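Local coordinates for type II restriction enzyme MunI (Mycoplasma, PDB 1D02), which recognises the double-stranded DNA sequence 5'-CAATTG-3' as a homodimer and cleaves it after the first C, at residues F96-E107 against W149-P160. The protein carries 1 engineered substitution. Residues are numbered along the deposited sequence; the frame is centred on the assembly and turned at random.
Sequences FGEIKRQDGWVE and WVVFEGDITRDP. With nucleotides of chain A.
Arg-101 and Glu-153 lie alongside each other and point the same way, with NE of Arg-101 3.3 Å from OE1 of Glu-153 in a salt bridge. Their flat groups are turned 72° apart, so this is a lateral touch rather than a paired grip. The edge of the guanidinium serves the DNA instead: NH1 of Arg-101 donates to OP2 of DA5 of chain A at 2.8 Å. CG2 of Ile-99 lies against one guanidinium face and also touches the Glu-153 carboxylate. On the opposite sheet face, CB of Lys-100 touches CD2 of Phe-152 at 3.7 Å, while bends at chi2 and chi4 carry its NZ to OP2 of DA4 of chain A, 3.1 Å away. Beyond the strands, the backbone N of Asp-103 donates almost straight to OP2 of DT6 of chain A.

Farther along, N of Trp-105 reaches OD2 of Asp-159 at 2.7 Å, from above the carboxylate plane. With its CG anti to the backbone N (chi1 176°), Asp-159 faces that loop while OD1 N-caps helix 160-170 through the amides of Lys-161 and Arg-162. CG of Pro-160 packs on CE3 of Trp-105 at 3.6 Å, next to Phe-67 and Pro-69 of the second subunit. Arg-158 holds Glu-107 end-on, NH1 to OE1 and NH2 to OE2 both 2.8 Å; each oxygen uses its syn lone pair.

Behind these groups, strands 93-101 and 148-153 run parallel, with alternating backbone bonds from Phe-96 to Gln-102; Gln-102 O then accepts from Ile-156 N. Waters join Asp-103 and Gly-104 to Asp-155. Glu-98, Ile-99 and Lys-100 match the E-X-K element of the PD-(D/E)XK nuclease fold; here the end of strand 93-101 brings Lys-100 and Arg-101 to the phosphates of DA4 and DA5, and the loop beyond it brings Asp-103 N to that of DT6.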
loop_
_atom_site.group_PDB
_atom_site.type_symbol
_atom_site.label_atom_id
_atom_site.label_comp_id
_atom_site.label_asym_id
_atom_site.label_seq_id
_atom_site.Cartn_x
_atom_site.Cartn_y
_atom_site.Cartn_z
ATOM N N PHE D 96 8.686 11.812 -6.928
ATOM C CA PHE D 96 8.437 10.589 -7.688
ATOM C C PHE D 96 6.943 10.359 -7.804
ATOM O O PHE D 96 6.192 10.678 -6.883
ATOM C CB PHE D 96 9.146 9.414 -6.999
ATOM C CG PHE D 96 10.636 9.500 -7.091
ATOM C CD1 PHE D 96 11.397 9.970 -6.017
ATOM C CD2 PHE D 96 11.277 9.184 -8.280
ATOM C CE1 PHE D 96 12.789 10.124 -6.150
ATOM C CE2 PHE D 96 12.651 9.327 -8.419
ATOM C CZ PHE D 96 13.410 9.799 -7.352
ATOM N N GLY D 97 6.499 9.835 -8.945
ATOM C CA GLY D 97 5.073 9.667 -9.102
ATOM C C GLY D 97 4.570 8.351 -9.636
ATOM O O GLY D 97 5.334 7.553 -10.173
ATOM N N GLU D 98 3.268 8.134 -9.482
ATOM C CA GLU D 98 2.627 6.924 -9.982
ATOM C C GLU D 98 1.359 7.347 -10.705
ATOM O O GLU D 98 0.827 8.438 -10.474
ATOM C CB GLU D 98 2.249 5.970 -8.837
ATOM C CG GLU D 98 3.408 5.392 -8.040
ATOM C CD GLU D 98 4.475 4.720 -8.904
ATOM O OE1 GLU D 98 4.166 4.263 -10.036
ATOM O OE2 GLU D 98 5.646 4.649 -8.456
ATOM N N ILE D 99 0.860 6.466 -11.567
ATOM C CA ILE D 99 -0.354 6.733 -12.312
ATOM C C ILE D 99 -1.182 5.463 -12.164
ATOM O O ILE D 99 -0.749 4.385 -12.594
ATOM C CB ILE D 99 -0.055 6.994 -13.807
ATOM C CG1 ILE D 99 0.773 8.294 -13.959
ATOM C CG2 ILE D 99 -1.363 7.125 -14.583
ATOM C CD1 ILE D 99 1.119 8.628 -15.379
ATOM N N LYS D 100 -2.358 5.582 -11.560
ATOM C CA LYS D 100 -3.211 4.417 -11.360
ATOM C C LYS D 100 -4.499 4.614 -12.141
ATOM O O LYS D 100 -5.304 5.478 -11.812
ATOM C CB LYS D 100 -3.485 4.234 -9.859
ATOM C CG LYS D 100 -2.289 3.622 -9.121
ATOM C CD LYS D 100 -2.077 2.173 -9.592
ATOM C CE LYS D 100 -0.686 1.623 -9.276
ATOM N NZ LYS D 100 0.378 2.299 -10.071
ATOM N N ARG D 101 -4.672 3.841 -13.208
ATOM C CA ARG D 101 -5.875 3.950 -14.044
ATOM C C ARG D 101 -6.774 2.794 -13.677
ATOM O O ARG D 101 -6.301 1.665 -13.557
ATOM C CB ARG D 101 -5.517 3.822 -15.531
ATOM C CG ARG D 101 -4.348 4.693 -15.958
ATOM C CD ARG D 101 -4.010 4.562 -17.458
ATOM N NE ARG D 101 -2.741 5.231 -17.793
ATOM C CZ ARG D 101 -1.529 4.720 -17.553
ATOM N NH1 ARG D 101 -1.407 3.523 -16.983
ATOM N NH2 ARG D 101 -0.433 5.412 -17.865
ATOM N N GLN D 102 -8.061 3.058 -13.503
ATOM C CA GLN D 102 -8.974 1.953 -13.148
ATOM C C GLN D 102 -10.419 2.314 -13.432
ATOM O O GLN D 102 -10.795 3.499 -13.416
ATOM C CB GLN D 102 -8.819 1.612 -11.659
ATOM C CG GLN D 102 -9.484 0.293 -11.202
ATOM C CD GLN D 102 -8.940 -0.156 -9.848
ATOM O OE1 GLN D 102 -9.680 -0.266 -8.841
ATOM N NE2 GLN D 102 -7.642 -0.404 -9.809
ATOM N N ASP D 103 -11.222 1.292 -13.721
ATOM C CA ASP D 103 -12.641 1.506 -13.966
ATOM C C ASP D 103 -13.345 1.857 -12.662
ATOM O O ASP D 103 -12.711 1.943 -11.605
ATOM C CB ASP D 103 -13.272 0.262 -14.601
ATOM C CG ASP D 103 -12.774 0.016 -16.018
ATOM O OD1 ASP D 103 -12.438 1.002 -16.712
ATOM O OD2 ASP D 103 -12.725 -1.162 -16.440
ATOM N N GLY D 104 -14.655 2.088 -12.737
ATOM C CA GLY D 104 -15.390 2.448 -11.545
ATOM C C GLY D 104 -16.894 2.489 -11.746
ATOM O O GLY D 104 -17.406 2.435 -12.856
ATOM N N TRP D 105 -17.609 2.567 -10.636
ATOM C CA TRP D 105 -19.061 2.657 -10.666
ATOM C C TRP D 105 -19.435 4.113 -10.952
ATOM O O TRP D 105 -19.251 4.997 -10.103
ATOM C CB TRP D 105 -19.586 2.188 -9.303
ATOM C CG TRP D 105 -21.020 2.443 -9.017
ATOM C CD1 TRP D 105 -22.066 2.410 -9.899
ATOM C CD2 TRP D 105 -21.581 2.661 -7.729
ATOM N NE1 TRP D 105 -23.256 2.590 -9.219
ATOM C CE2 TRP D 105 -22.982 2.745 -7.886
ATOM C CE3 TRP D 105 -21.034 2.787 -6.443
ATOM C CZ2 TRP D 105 -23.844 2.954 -6.806
ATOM C CZ3 TRP D 105 -21.895 2.993 -5.366
ATOM C CH2 TRP D 105 -23.282 3.076 -5.558
ATOM N N VAL D 106 -19.921 4.362 -12.165
ATOM C CA VAL D 106 -20.337 5.707 -12.561
ATOM C C VAL D 106 -21.669 5.562 -13.292
ATOM O O VAL D 106 -22.261 4.473 -13.299
ATOM C CB VAL D 106 -19.270 6.411 -13.478
ATOM C CG1 VAL D 106 -17.999 6.632 -12.688
ATOM C CG2 VAL D 106 -18.969 5.573 -14.742
ATOM N N GLU D 107 -22.144 6.645 -13.900
ATOM C CA GLU D 107 -23.416 6.613 -14.624
ATOM C C GLU D 107 -23.473 5.513 -15.680
ATOM O O GLU D 107 -22.510 5.301 -16.438
ATOM C CB GLU D 107 -23.668 7.978 -15.320
ATOM C CG GLU D 107 -23.811 9.166 -14.374
ATOM C CD GLU D 107 -22.486 9.867 -14.100
ATOM O OE1 GLU D 107 -21.425 9.265 -14.384
ATOM O OE2 GLU D 107 -22.508 11.016 -13.599
ATOM N N TRP D 149 3.647 11.287 -5.407
ATOM C CA TRP D 149 2.378 11.832 -5.868
ATOM C C TRP D 149 1.724 10.780 -6.745
ATOM O O TRP D 149 2.295 10.374 -7.756
ATOM C CB TRP D 149 2.639 13.112 -6.668
ATOM C CG TRP D 149 1.402 13.793 -7.179
ATOM C CD1 TRP D 149 0.171 13.816 -6.591
ATOM C CD2 TRP D 149 1.316 14.632 -8.335
ATOM N NE1 TRP D 149 -0.685 14.627 -7.315
ATOM C CE2 TRP D 149 -0.004 15.139 -8.389
ATOM C CE3 TRP D 149 2.230 15.013 -9.331
ATOM C CZ2 TRP D 149 -0.441 16.010 -9.400
ATOM C CZ3 TRP D 149 1.797 15.883 -10.342
ATOM C CH2 TRP D 149 0.471 16.367 -10.363
ATOM N N VAL D 150 0.530 10.341 -6.349
ATOM C CA VAL D 150 -0.191 9.322 -7.107
ATOM C C VAL D 150 -1.318 10.021 -7.877
ATOM O O VAL D 150 -2.145 10.721 -7.292
ATOM C CB VAL D 150 -0.800 8.237 -6.175
ATOM C CG1 VAL D 150 -1.618 7.247 -6.995
ATOM C CG2 VAL D 150 0.320 7.471 -5.411
ATOM N N VAL D 151 -1.292 9.875 -9.199
ATOM C CA VAL D 151 -2.338 10.449 -10.045
ATOM C C VAL D 151 -3.263 9.322 -10.491
ATOM O O VAL D 151 -2.803 8.337 -11.098
ATOM C CB VAL D 151 -1.735 11.142 -11.278
ATOM C CG1 VAL D 151 -2.857 11.654 -12.185
ATOM C CG2 VAL D 151 -0.831 12.308 -10.819
ATOM N N PHE D 152 -4.546 9.443 -10.154
ATOM C CA PHE D 152 -5.552 8.442 -10.530
ATOM C C PHE D 152 -6.234 8.925 -11.804
ATOM O O PHE D 152 -6.403 10.135 -12.003
ATOM C CB PHE D 152 -6.596 8.263 -9.422
ATOM C CG PHE D 152 -6.043 7.662 -8.146
ATOM C CD1 PHE D 152 -5.635 8.481 -7.090
ATOM C CD2 PHE D 152 -5.922 6.289 -8.009
ATOM C CE1 PHE D 152 -5.106 7.938 -5.908
ATOM C CE2 PHE D 152 -5.394 5.728 -6.834
ATOM C CZ PHE D 152 -4.983 6.551 -5.778
ATOM N N GLU D 153 -6.638 7.974 -12.642
ATOM C CA GLU D 153 -7.270 8.265 -13.937
ATOM C C GLU D 153 -8.320 7.194 -14.175
ATOM O O GLU D 153 -8.248 6.124 -13.573
ATOM C CB GLU D 153 -6.238 8.168 -15.071
ATOM C CG GLU D 153 -5.135 9.231 -15.017
ATOM C CD GLU D 153 -4.072 9.085 -16.120
ATOM O OE1 GLU D 153 -4.136 8.144 -16.938
ATOM O OE2 GLU D 153 -3.139 9.924 -16.141
ATOM N N GLY D 154 -9.268 7.473 -15.069
ATOM C CA GLY D 154 -10.305 6.488 -15.370
ATOM C C GLY D 154 -11.575 6.712 -14.565
ATOM O O GLY D 154 -11.677 7.649 -13.763
ATOM N N ASP D 155 -12.561 5.844 -14.756
ATOM C CA ASP D 155 -13.815 6.017 -14.022
ATOM C C ASP D 155 -13.662 5.933 -12.496
ATOM O O ASP D 155 -14.525 6.414 -11.752
ATOM C CB ASP D 155 -14.852 5.008 -14.544
ATOM C CG ASP D 155 -15.408 5.410 -15.893
ATOM O OD1 ASP D 155 -15.953 4.549 -16.611
ATOM O OD2 ASP D 155 -15.312 6.601 -16.234
ATOM N N ILE D 156 -12.567 5.350 -12.006
ATOM C CA ILE D 156 -12.383 5.288 -10.554
ATOM C C ILE D 156 -12.430 6.692 -9.961
ATOM O O ILE D 156 -12.905 6.880 -8.837
ATOM C CB ILE D 156 -11.028 4.601 -10.178
ATOM C CG1 ILE D 156 -10.870 4.507 -8.657
ATOM C CG2 ILE D 156 -9.858 5.358 -10.802
ATOM C CD1 ILE D 156 -9.603 3.698 -8.219
ATOM N N THR D 157 -12.000 7.688 -10.731
ATOM C CA THR D 157 -11.959 9.067 -10.230
ATOM C C THR D 157 -13.316 9.695 -9.987
ATOM O O THR D 157 -13.399 10.779 -9.409
ATOM C CB THR D 157 -11.206 10.007 -11.187
ATOM O OG1 THR D 157 -11.887 10.036 -12.444
ATOM C CG2 THR D 157 -9.784 9.530 -11.407
ATOM N N ARG D 158 -14.382 9.030 -10.429
ATOM C CA ARG D 158 -15.723 9.576 -10.218
ATOM C C ARG D 158 -16.615 8.579 -9.479
ATOM O O ARG D 158 -17.804 8.801 -9.317
ATOM C CB ARG D 158 -16.350 9.936 -11.576
ATOM C CG ARG D 158 -15.595 11.070 -12.326
ATOM C CD ARG D 158 -16.349 11.555 -13.575
ATOM N NE ARG D 158 -17.656 12.101 -13.226
ATOM C CZ ARG D 158 -18.809 11.471 -13.447
ATOM N NH1 ARG D 158 -18.818 10.270 -14.030
ATOM N NH2 ARG D 158 -19.958 12.027 -13.059
ATOM N N ASP D 159 -16.027 7.480 -9.036
ATOM C CA ASP D 159 -16.765 6.425 -8.321
ATOM C C ASP D 159 -16.950 6.929 -6.880
ATOM O O ASP D 159 -15.983 7.243 -6.198
ATOM C CB ASP D 159 -15.910 5.155 -8.381
ATOM C CG ASP D 159 -16.493 3.988 -7.596
ATOM O OD1 ASP D 159 -16.854 4.184 -6.412
ATOM O OD2 ASP D 159 -16.558 2.871 -8.181
ATOM N N PRO D 160 -18.199 7.012 -6.403
ATOM C CA PRO D 160 -18.506 7.496 -5.059
ATOM C C PRO D 160 -17.860 6.766 -3.889
ATOM O O PRO D 160 -17.548 7.377 -2.856
ATOM C CB PRO D 160 -20.035 7.456 -5.030
ATOM C CG PRO D 160 -20.334 6.296 -5.871
ATOM C CD PRO D 160 -19.415 6.506 -7.061
ATOM P P DT A 6 -9.113 -1.833 -15.023
ATOM O OP1 DT A 6 -8.595 -1.029 -16.155
ATOM O OP2 DT A 6 -10.096 -1.244 -14.080
ATOM O "O5'" DT A 6 -9.717 -3.185 -15.588
ATOM C "C5'" DT A 6 -9.084 -3.804 -16.687
ATOM C "C4'" DT A 6 -8.949 -5.284 -16.442
ATOM O "O4'" DT A 6 -7.993 -5.530 -15.383
ATOM C "C3'" DT A 6 -10.246 -5.944 -15.987
ATOM O "O3'" DT A 6 -10.917 -6.498 -17.106
ATOM C "C2'" DT A 6 -9.789 -7.041 -15.033
ATOM C "C1'" DT A 6 -8.335 -6.732 -14.688
ATOM N N1 DT A 6 -8.220 -6.451 -13.253
ATOM C C2 DT A 6 -7.696 -7.407 -12.406
ATOM O O2 DT A 6 -7.288 -8.488 -12.801
ATOM N N3 DT A 6 -7.666 -7.050 -11.082
ATOM C C4 DT A 6 -8.096 -5.854 -10.536
ATOM O O4 DT A 6 -8.023 -5.670 -9.318
ATOM C C5 DT A 6 -8.618 -4.895 -11.492
ATOM C C7 DT A 6 -9.104 -3.575 -11.002
ATOM C C6 DT A 6 -8.649 -5.237 -12.781
ATOM P P DA A 5 -3.314 0.067 -17.048
ATOM O OP1 DA A 5 -3.735 -0.033 -18.464
ATOM O OP2 DA A 5 -3.152 1.389 -16.425
ATOM O "O5'" DA A 5 -4.287 -0.736 -16.058
ATOM C "C5'" DA A 5 -5.199 -1.687 -16.538
ATOM C "C4'" DA A 5 -5.822 -2.461 -15.396
ATOM O "O4'" DA A 5 -4.821 -3.260 -14.732
ATOM C "C3'" DA A 5 -6.596 -1.728 -14.288
ATOM O "O3'" DA A 5 -7.877 -2.347 -14.149
ATOM C "C2'" DA A 5 -5.826 -2.098 -13.021
ATOM C "C1'" DA A 5 -5.271 -3.460 -13.415
ATOM N N9 DA A 5 -4.156 -3.986 -12.630
ATOM C C8 DA A 5 -3.144 -3.286 -12.018
ATOM N N7 DA A 5 -2.287 -4.046 -11.388
ATOM C C5 DA A 5 -2.761 -5.330 -11.587
ATOM C C6 DA A 5 -2.292 -6.597 -11.158
ATOM N N6 DA A 5 -1.194 -6.773 -10.414
ATOM N N1 DA A 5 -3.006 -7.688 -11.520
ATOM C C2 DA A 5 -4.108 -7.506 -12.255
ATOM N N3 DA A 5 -4.644 -6.372 -12.716
ATOM C C4 DA A 5 -3.913 -5.311 -12.348
ATOM P P DA A 4 1.942 0.422 -12.982
ATOM O OP1 DA A 4 1.749 1.849 -13.343
ATOM O OP2 DA A 4 1.584 -0.054 -11.620
ATOM O "O5'" DA A 4 1.128 -0.446 -14.040
ATOM C "C5'" DA A 4 1.358 -0.300 -15.434
ATOM C "C4'" DA A 4 0.304 -1.058 -16.209
ATOM O "O4'" DA A 4 0.464 -2.484 -16.028
ATOM C "C3'" DA A 4 -1.131 -0.746 -15.811
ATOM O "O3'" DA A 4 -1.927 -0.750 -17.001
ATOM C "C2'" DA A 4 -1.493 -1.884 -14.860
ATOM C "C1'" DA A 4 -0.692 -3.053 -15.420
ATOM N N9 DA A 4 -0.214 -4.043 -14.447
ATOM C C8 DA A 4 0.559 -3.819 -13.331
ATOM N N7 DA A 4 0.935 -4.917 -12.719
ATOM C C5 DA A 4 0.354 -5.933 -13.464
ATOM C C6 DA A 4 0.418 -7.338 -13.360
ATOM N N6 DA A 4 1.116 -7.979 -12.422
ATOM N N1 DA A 4 -0.254 -8.068 -14.281
ATOM C C2 DA A 4 -0.941 -7.421 -15.232
ATOM N N3 DA A 4 -1.072 -6.112 -15.438
ATOM C C4 DA A 4 -0.383 -5.412 -14.513
HETATM O O HOH W 1 -12.214 3.861 -16.751
HETATM O O HOH W 2 -16.179 2.042 -15.293
#